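Local coordinates for protein UDP-L-Rhamnose Synthase (Acanthamoeba polyphaga mimivirus, PDB 7JID) that probably makes UDP-L-rhamnose as an NADP-dependent oxidoreductase of the RmlD-like, Rossmann-fold family, holding nucleotide cofactor and UDP-sugar in one chain, at residues Asn208-Val222 with Asn263-Ile277. Residues are numbered along the deposited sequence; the frame is centred on the assembly and turned at random.
Sequences NKTTGTFNFTNPGLV and NTDKLQSLYPDVPDI. With EDO (1,2-ethanediol), chain E.
Strand 212-215, the outermost strand at one edge of the parallel Rossmann sheet, is flanked by the short helix 265-270, whose Lys266 lies across the ring of Phe214. The two axes approach to 7.4 Å, nearly at right angles (97°). Lys266, fully extended and with CG turned away from the backbone N (chi1 -173°), passes over one face of the phenyl ring, its CE standing 3.8 Å from the centroid of the Phe214 ring in a CH-pi contact. Lys266 NZ adds a cation-pi interaction over the same face and donates to Thr213 O at 2.8 Å; a water links NZ onward to Thr211 O. Leu267 CA meets the edge of the Phe214 ring, while Leu270 CD1 touches Phe214 CE1 at 3.7 Å. Within the sheet, strand 157-162 pairs with strand 212-215 through its backbone, and its Leu158 and Leu160 also pack on Phe214.

At the end of the strand Asn215 ND2 gives an almost straight bond (176°) to Asn263 O, which lies in the amide plane, while Arg161 holds the OD1 end. From there the chain runs toward the UDP-sugar side of the molecule, the Thr217 side chain lying about 8 Å from the bound UDP-rhamnose. Leu267 CD1 reaches Phe216 CE1. Asn218 uses ND2 twice, for Pro275 O at 2.9 Å and for Gln197, and its OD1 accepts from the backbone of Ile194. Pro219 CG rests against the Gln268 amide, whose OE1 accepts from Thr264 OG1. The carbonyl O of Pro219 receives Ile277 N at 2.8 Å, at the start of helix 277-287, where Asp276 is the N-cap; beyond it Val222 CG1 presses tightly on Ile277 CG1, 3.5 Å away.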
loop_
_atom_site.group_PDB
_atom_site.type_symbol
_atom_site.label_atom_id
_atom_site.label_comp_id
_atom_site.label_asym_id
_atom_site.label_seq_id
_atom_site.Cartn_x
_atom_site.Cartn_y
_atom_site.Cartn_z
ATOM N N ASN A 208 2.814 -28.373 7.166
ATOM C CA ASN A 208 1.774 -29.060 6.367
ATOM C C ASN A 208 1.529 -28.381 5.017
ATOM O O ASN A 208 0.688 -28.873 4.296
ATOM C CB ASN A 208 0.459 -29.207 7.129
ATOM C CG ASN A 208 0.543 -30.185 8.279
ATOM O OD1 ASN A 208 1.484 -30.984 8.356
ATOM N ND2 ASN A 208 -0.384 -30.080 9.229
ATOM N N LYS A 209 2.104 -27.201 4.792
ATOM C CA LYS A 209 1.904 -26.351 3.588
ATOM C C LYS A 209 0.438 -25.914 3.540
ATOM O O LYS A 209 -0.075 -25.678 2.464
ATOM C CB LYS A 209 2.414 -27.048 2.315
ATOM C CG LYS A 209 3.914 -27.245 2.332
ATOM C CD LYS A 209 4.460 -28.163 1.234
ATOM C CE LYS A 209 4.212 -27.671 -0.165
ATOM N NZ LYS A 209 5.158 -28.331 -1.102
ATOM N N THR A 210 -0.220 -25.776 4.712
ATOM C CA THR A 210 -1.583 -25.205 4.770
ATOM C C THR A 210 -1.474 -23.772 4.222
ATOM O O THR A 210 -0.583 -23.051 4.711
ATOM C CB THR A 210 -2.150 -25.235 6.192
ATOM O OG1 THR A 210 -2.068 -26.563 6.707
ATOM C CG2 THR A 210 -3.556 -24.688 6.254
ATOM N N THR A 211 -2.428 -23.328 3.417
ATOM C CA THR A 211 -2.401 -21.963 2.833
ATOM C C THR A 211 -3.736 -21.291 3.108
ATOM O O THR A 211 -4.646 -21.958 3.605
ATOM C CB THR A 211 -2.034 -21.912 1.340
ATOM O OG1 THR A 211 -3.026 -22.599 0.574
ATOM C CG2 THR A 211 -0.640 -22.444 1.121
ATOM N N GLY A 212 -3.815 -19.998 2.808
ATOM C CA GLY A 212 -5.055 -19.248 2.972
ATOM C C GLY A 212 -4.972 -18.288 4.152
ATOM O O GLY A 212 -3.965 -18.275 4.849
ATOM N N THR A 213 -6.070 -17.634 4.435
ATOM C CA THR A 213 -6.177 -16.720 5.595
ATOM C C THR A 213 -6.748 -17.515 6.776
ATOM O O THR A 213 -7.725 -18.248 6.604
ATOM C CB THR A 213 -7.007 -15.491 5.259
ATOM O OG1 THR A 213 -6.271 -14.761 4.274
ATOM C CG2 THR A 213 -7.252 -14.593 6.445
ATOM N N PHE A 214 -6.197 -17.311 7.966
ATOM C CA PHE A 214 -6.752 -17.847 9.237
ATOM C C PHE A 214 -6.719 -16.746 10.276
ATOM O O PHE A 214 -5.627 -16.234 10.608
ATOM C CB PHE A 214 -5.982 -19.047 9.750
ATOM C CG PHE A 214 -6.153 -20.304 8.930
ATOM C CD1 PHE A 214 -6.941 -21.347 9.407
ATOM C CD2 PHE A 214 -5.432 -20.483 7.763
ATOM C CE1 PHE A 214 -7.048 -22.524 8.668
ATOM C CE2 PHE A 214 -5.580 -21.644 7.006
ATOM C CZ PHE A 214 -6.354 -22.679 7.494
ATOM N N ASN A 215 -7.850 -16.514 10.911
ATOM C CA ASN A 215 -7.895 -15.824 12.220
ATOM C C ASN A 215 -7.110 -16.698 13.197
ATOM O O ASN A 215 -7.330 -17.904 13.258
ATOM C CB ASN A 215 -9.350 -15.581 12.627
ATOM C CG ASN A 215 -10.024 -14.524 11.803
ATOM O OD1 ASN A 215 -9.387 -13.636 11.236
ATOM N ND2 ASN A 215 -11.350 -14.640 11.669
ATOM N N PHE A 216 -6.175 -16.102 13.910
ATOM C CA PHE A 216 -5.117 -16.833 14.619
ATOM C C PHE A 216 -5.006 -16.257 16.028
ATOM O O PHE A 216 -3.918 -15.955 16.506
ATOM C CB PHE A 216 -3.826 -16.811 13.822
ATOM C CG PHE A 216 -3.016 -18.032 14.117
ATOM C CD1 PHE A 216 -3.396 -19.260 13.610
ATOM C CD2 PHE A 216 -1.825 -17.918 14.798
ATOM C CE1 PHE A 216 -2.595 -20.375 13.862
ATOM C CE2 PHE A 216 -1.054 -19.033 15.075
ATOM C CZ PHE A 216 -1.434 -20.250 14.563
ATOM N N THR A 217 -6.158 -16.199 16.680
ATOM C CA THR A 217 -6.298 -15.872 18.112
ATOM C C THR A 217 -6.854 -17.091 18.860
ATOM O O THR A 217 -7.535 -17.942 18.249
ATOM C CB THR A 217 -7.204 -14.652 18.285
ATOM O OG1 THR A 217 -8.383 -14.928 17.536
ATOM C CG2 THR A 217 -6.556 -13.365 17.805
ATOM N N ASN A 218 -6.630 -17.170 20.169
ATOM C CA ASN A 218 -7.278 -18.202 21.015
ATOM C C ASN A 218 -8.779 -17.964 20.942
ATOM O O ASN A 218 -9.230 -16.810 20.823
ATOM C CB ASN A 218 -6.840 -18.147 22.472
ATOM C CG ASN A 218 -5.392 -18.519 22.748
ATOM O OD1 ASN A 218 -4.461 -17.802 22.375
ATOM N ND2 ASN A 218 -5.222 -19.669 23.393
ATOM N N PRO A 219 -9.578 -19.034 20.920
ATOM C CA PRO A 219 -11.027 -18.846 20.873
ATOM C C PRO A 219 -11.538 -17.935 22.000
ATOM O O PRO A 219 -11.049 -18.044 23.146
ATOM C CB PRO A 219 -11.570 -20.256 20.967
ATOM C CG PRO A 219 -10.511 -21.060 20.275
ATOM C CD PRO A 219 -9.173 -20.445 20.727
ATOM N N GLY A 220 -12.507 -17.084 21.663
ATOM C CA GLY A 220 -13.212 -16.264 22.652
ATOM C C GLY A 220 -12.536 -14.936 22.953
ATOM O O GLY A 220 -11.601 -14.496 22.259
ATOM N N LEU A 221 -13.135 -14.227 23.900
ATOM C CA LEU A 221 -12.788 -12.847 24.283
ATOM C C LEU A 221 -12.304 -12.762 25.706
ATOM O O LEU A 221 -12.837 -13.474 26.581
ATOM C CB LEU A 221 -14.056 -12.000 24.131
ATOM C CG LEU A 221 -14.575 -11.791 22.717
ATOM C CD1 LEU A 221 -15.928 -11.073 22.772
ATOM C CD2 LEU A 221 -13.548 -11.044 21.854
ATOM N N VAL A 222 -11.343 -11.892 25.940
ATOM C CA VAL A 222 -10.876 -11.534 27.285
ATOM C C VAL A 222 -10.688 -10.031 27.307
ATOM O O VAL A 222 -10.323 -9.416 26.290
ATOM C CB VAL A 222 -9.592 -12.284 27.667
ATOM C CG1 VAL A 222 -8.392 -11.808 26.845
ATOM C CG2 VAL A 222 -9.375 -12.235 29.167
ATOM N N ASN A 263 -13.868 -14.567 14.498
ATOM C CA ASN A 263 -14.430 -15.926 14.395
ATOM C C ASN A 263 -13.290 -16.905 14.112
ATOM O O ASN A 263 -12.621 -16.709 13.074
ATOM C CB ASN A 263 -15.501 -15.951 13.320
ATOM C CG ASN A 263 -16.194 -17.281 13.204
ATOM O OD1 ASN A 263 -15.570 -18.323 13.272
ATOM N ND2 ASN A 263 -17.473 -17.250 12.842
ATOM N N THR A 264 -13.063 -17.850 15.013
ATOM C CA THR A 264 -11.949 -18.804 14.815
ATOM C C THR A 264 -12.462 -20.197 14.455
ATOM O O THR A 264 -11.724 -21.111 14.667
ATOM C CB THR A 264 -11.025 -18.812 16.019
ATOM O OG1 THR A 264 -11.764 -19.154 17.183
ATOM C CG2 THR A 264 -10.296 -17.499 16.175
ATOM N N ASP A 265 -13.662 -20.335 13.925
ATOM C CA ASP A 265 -14.172 -21.669 13.531
ATOM C C ASP A 265 -13.221 -22.328 12.539
ATOM O O ASP A 265 -13.026 -23.564 12.600
ATOM C CB ASP A 265 -15.601 -21.556 13.019
ATOM C CG ASP A 265 -16.623 -21.145 14.072
ATOM O OD1 ASP A 265 -16.272 -21.107 15.279
ATOM O OD2 ASP A 265 -17.760 -20.900 13.675
ATOM N N LYS A 266 -12.659 -21.554 11.627
ATOM C CA LYS A 266 -11.799 -22.158 10.592
ATOM C C LYS A 266 -10.590 -22.818 11.261
ATOM O O LYS A 266 -10.292 -23.964 10.930
ATOM C CB LYS A 266 -11.375 -21.135 9.543
ATOM C CG LYS A 266 -10.622 -21.757 8.372
ATOM C CD LYS A 266 -10.167 -20.715 7.402
ATOM C CE LYS A 266 -9.479 -21.304 6.191
ATOM N NZ LYS A 266 -9.056 -20.280 5.215
ATOM N N LEU A 267 -9.874 -22.112 12.143
ATOM C CA LEU A 267 -8.700 -22.671 12.839
ATOM C C LEU A 267 -9.183 -23.844 13.702
ATOM O O LEU A 267 -8.450 -24.836 13.792
ATOM C CB LEU A 267 -8.037 -21.609 13.713
ATOM C CG LEU A 267 -6.740 -22.068 14.379
ATOM C CD1 LEU A 267 -5.673 -22.411 13.349
ATOM C CD2 LEU A 267 -6.276 -21.022 15.355
ATOM N N GLN A 268 -10.310 -23.684 14.410
ATOM C CA GLN A 268 -10.797 -24.738 15.352
ATOM C C GLN A 268 -11.103 -26.040 14.602
ATOM O O GLN A 268 -11.004 -27.095 15.260
ATOM C CB GLN A 268 -11.984 -24.218 16.153
ATOM C CG GLN A 268 -11.571 -23.179 17.189
ATOM C CD GLN A 268 -12.765 -22.698 17.982
ATOM O OE1 GLN A 268 -13.221 -21.542 17.891
ATOM N NE2 GLN A 268 -13.291 -23.613 18.780
ATOM N N SER A 269 -11.469 -25.963 13.316
ATOM C CA SER A 269 -11.769 -27.144 12.460
ATOM C C SER A 269 -10.506 -27.983 12.307
ATOM O O SER A 269 -10.640 -29.205 12.120
ATOM C CB SER A 269 -12.333 -26.775 11.132
ATOM O OG SER A 269 -11.355 -26.136 10.291
ATOM N N LEU A 270 -9.330 -27.365 12.407
ATOM C CA LEU A 270 -8.033 -28.065 12.205
ATOM C C LEU A 270 -7.349 -28.323 13.538
ATOM O O LEU A 270 -6.582 -29.304 13.638
ATOM C CB LEU A 270 -7.154 -27.222 11.269
ATOM C CG LEU A 270 -7.686 -26.983 9.868
ATOM C CD1 LEU A 270 -6.630 -26.231 9.031
ATOM C CD2 LEU A 270 -8.107 -28.285 9.179
ATOM N N TYR A 271 -7.541 -27.446 14.518
ATOM C CA TYR A 271 -6.801 -27.477 15.794
ATOM C C TYR A 271 -7.817 -27.277 16.896
ATOM O O TYR A 271 -7.932 -26.183 17.439
ATOM C CB TYR A 271 -5.698 -26.422 15.786
ATOM C CG TYR A 271 -4.666 -26.713 14.740
ATOM C CD1 TYR A 271 -3.659 -27.636 14.963
ATOM C CD2 TYR A 271 -4.694 -26.055 13.521
ATOM C CE1 TYR A 271 -2.704 -27.889 13.999
ATOM C CE2 TYR A 271 -3.766 -26.327 12.527
ATOM C CZ TYR A 271 -2.777 -27.257 12.763
ATOM O OH TYR A 271 -1.834 -27.477 11.792
ATOM N N PRO A 272 -8.596 -28.328 17.229
ATOM C CA PRO A 272 -9.627 -28.198 18.262
ATOM C C PRO A 272 -9.102 -28.082 19.705
ATOM O O PRO A 272 -9.892 -27.731 20.547
ATOM C CB PRO A 272 -10.481 -29.457 18.016
ATOM C CG PRO A 272 -9.473 -30.455 17.494
ATOM C CD PRO A 272 -8.608 -29.639 16.551
ATOM N N ASP A 273 -7.824 -28.292 19.997
ATOM C CA ASP A 273 -7.335 -28.297 21.400
ATOM C C ASP A 273 -6.742 -26.930 21.763
ATOM O O ASP A 273 -6.194 -26.820 22.870
ATOM C CB ASP A 273 -6.314 -29.416 21.666
ATOM C CG ASP A 273 -6.860 -30.812 21.395
ATOM O OD1 ASP A 273 -8.119 -30.969 21.307
ATOM O OD2 ASP A 273 -6.024 -31.716 21.231
ATOM N N VAL A 274 -6.758 -25.934 20.854
ATOM C CA VAL A 274 -6.265 -24.588 21.247
ATOM C C VAL A 274 -7.187 -24.107 22.354
ATOM O O VAL A 274 -8.382 -24.009 22.123
ATOM C CB VAL A 274 -6.287 -23.563 20.095
ATOM C CG1 VAL A 274 -5.793 -22.197 20.570
ATOM C CG2 VAL A 274 -5.466 -24.060 18.907
ATOM N N PRO A 275 -6.648 -23.748 23.529
ATOM C CA PRO A 275 -7.460 -23.368 24.684
ATOM C C PRO A 275 -8.245 -22.073 24.424
ATOM O O PRO A 275 -7.704 -21.169 23.772
ATOM C CB PRO A 275 -6.443 -23.115 25.794
ATOM C CG PRO A 275 -5.245 -23.958 25.390
ATOM C CD PRO A 275 -5.216 -23.860 23.886
ATOM N N ASP A 276 -9.469 -21.978 24.940
ATOM C CA ASP A 276 -10.149 -20.659 24.968
ATOM C C ASP A 276 -9.214 -19.683 25.679
ATOM O O ASP A 276 -8.335 -20.072 26.498
ATOM C CB ASP A 276 -11.510 -20.724 25.634
ATOM C CG ASP A 276 -11.368 -20.865 27.126
ATOM O OD1 ASP A 276 -11.174 -19.829 27.780
ATOM O OD2 ASP A 276 -11.461 -22.025 27.663
ATOM N N ILE A 277 -9.314 -18.405 25.312
ATOM C CA ILE A 277 -8.383 -17.358 25.773
ATOM C C ILE A 277 -8.357 -17.262 27.318
ATOM O O ILE A 277 -7.288 -16.985 27.900
ATOM C CB ILE A 277 -8.727 -16.005 25.109
ATOM C CG1 ILE A 277 -7.732 -14.919 25.470
ATOM C CG2 ILE A 277 -10.145 -15.549 25.425
ATOM C CD1 ILE A 277 -6.317 -15.246 25.071
HETATM C C1 EDO E . -3.278 -27.437 19.115
HETATM O O1 EDO E . -3.302 -26.979 20.460
HETATM C C2 EDO E . -3.988 -28.713 18.846
HETATM O O2 EDO E . -5.364 -28.634 18.478
HETATM O O HOH W 1 -2.399 -27.847 9.111
HETATM O O HOH W 2 -7.587 -21.939 3.472
HETATM O O HOH W 3 -9.784 -19.175 12.343
HETATM O O HOH W 4 -12.930 -16.968 18.340
#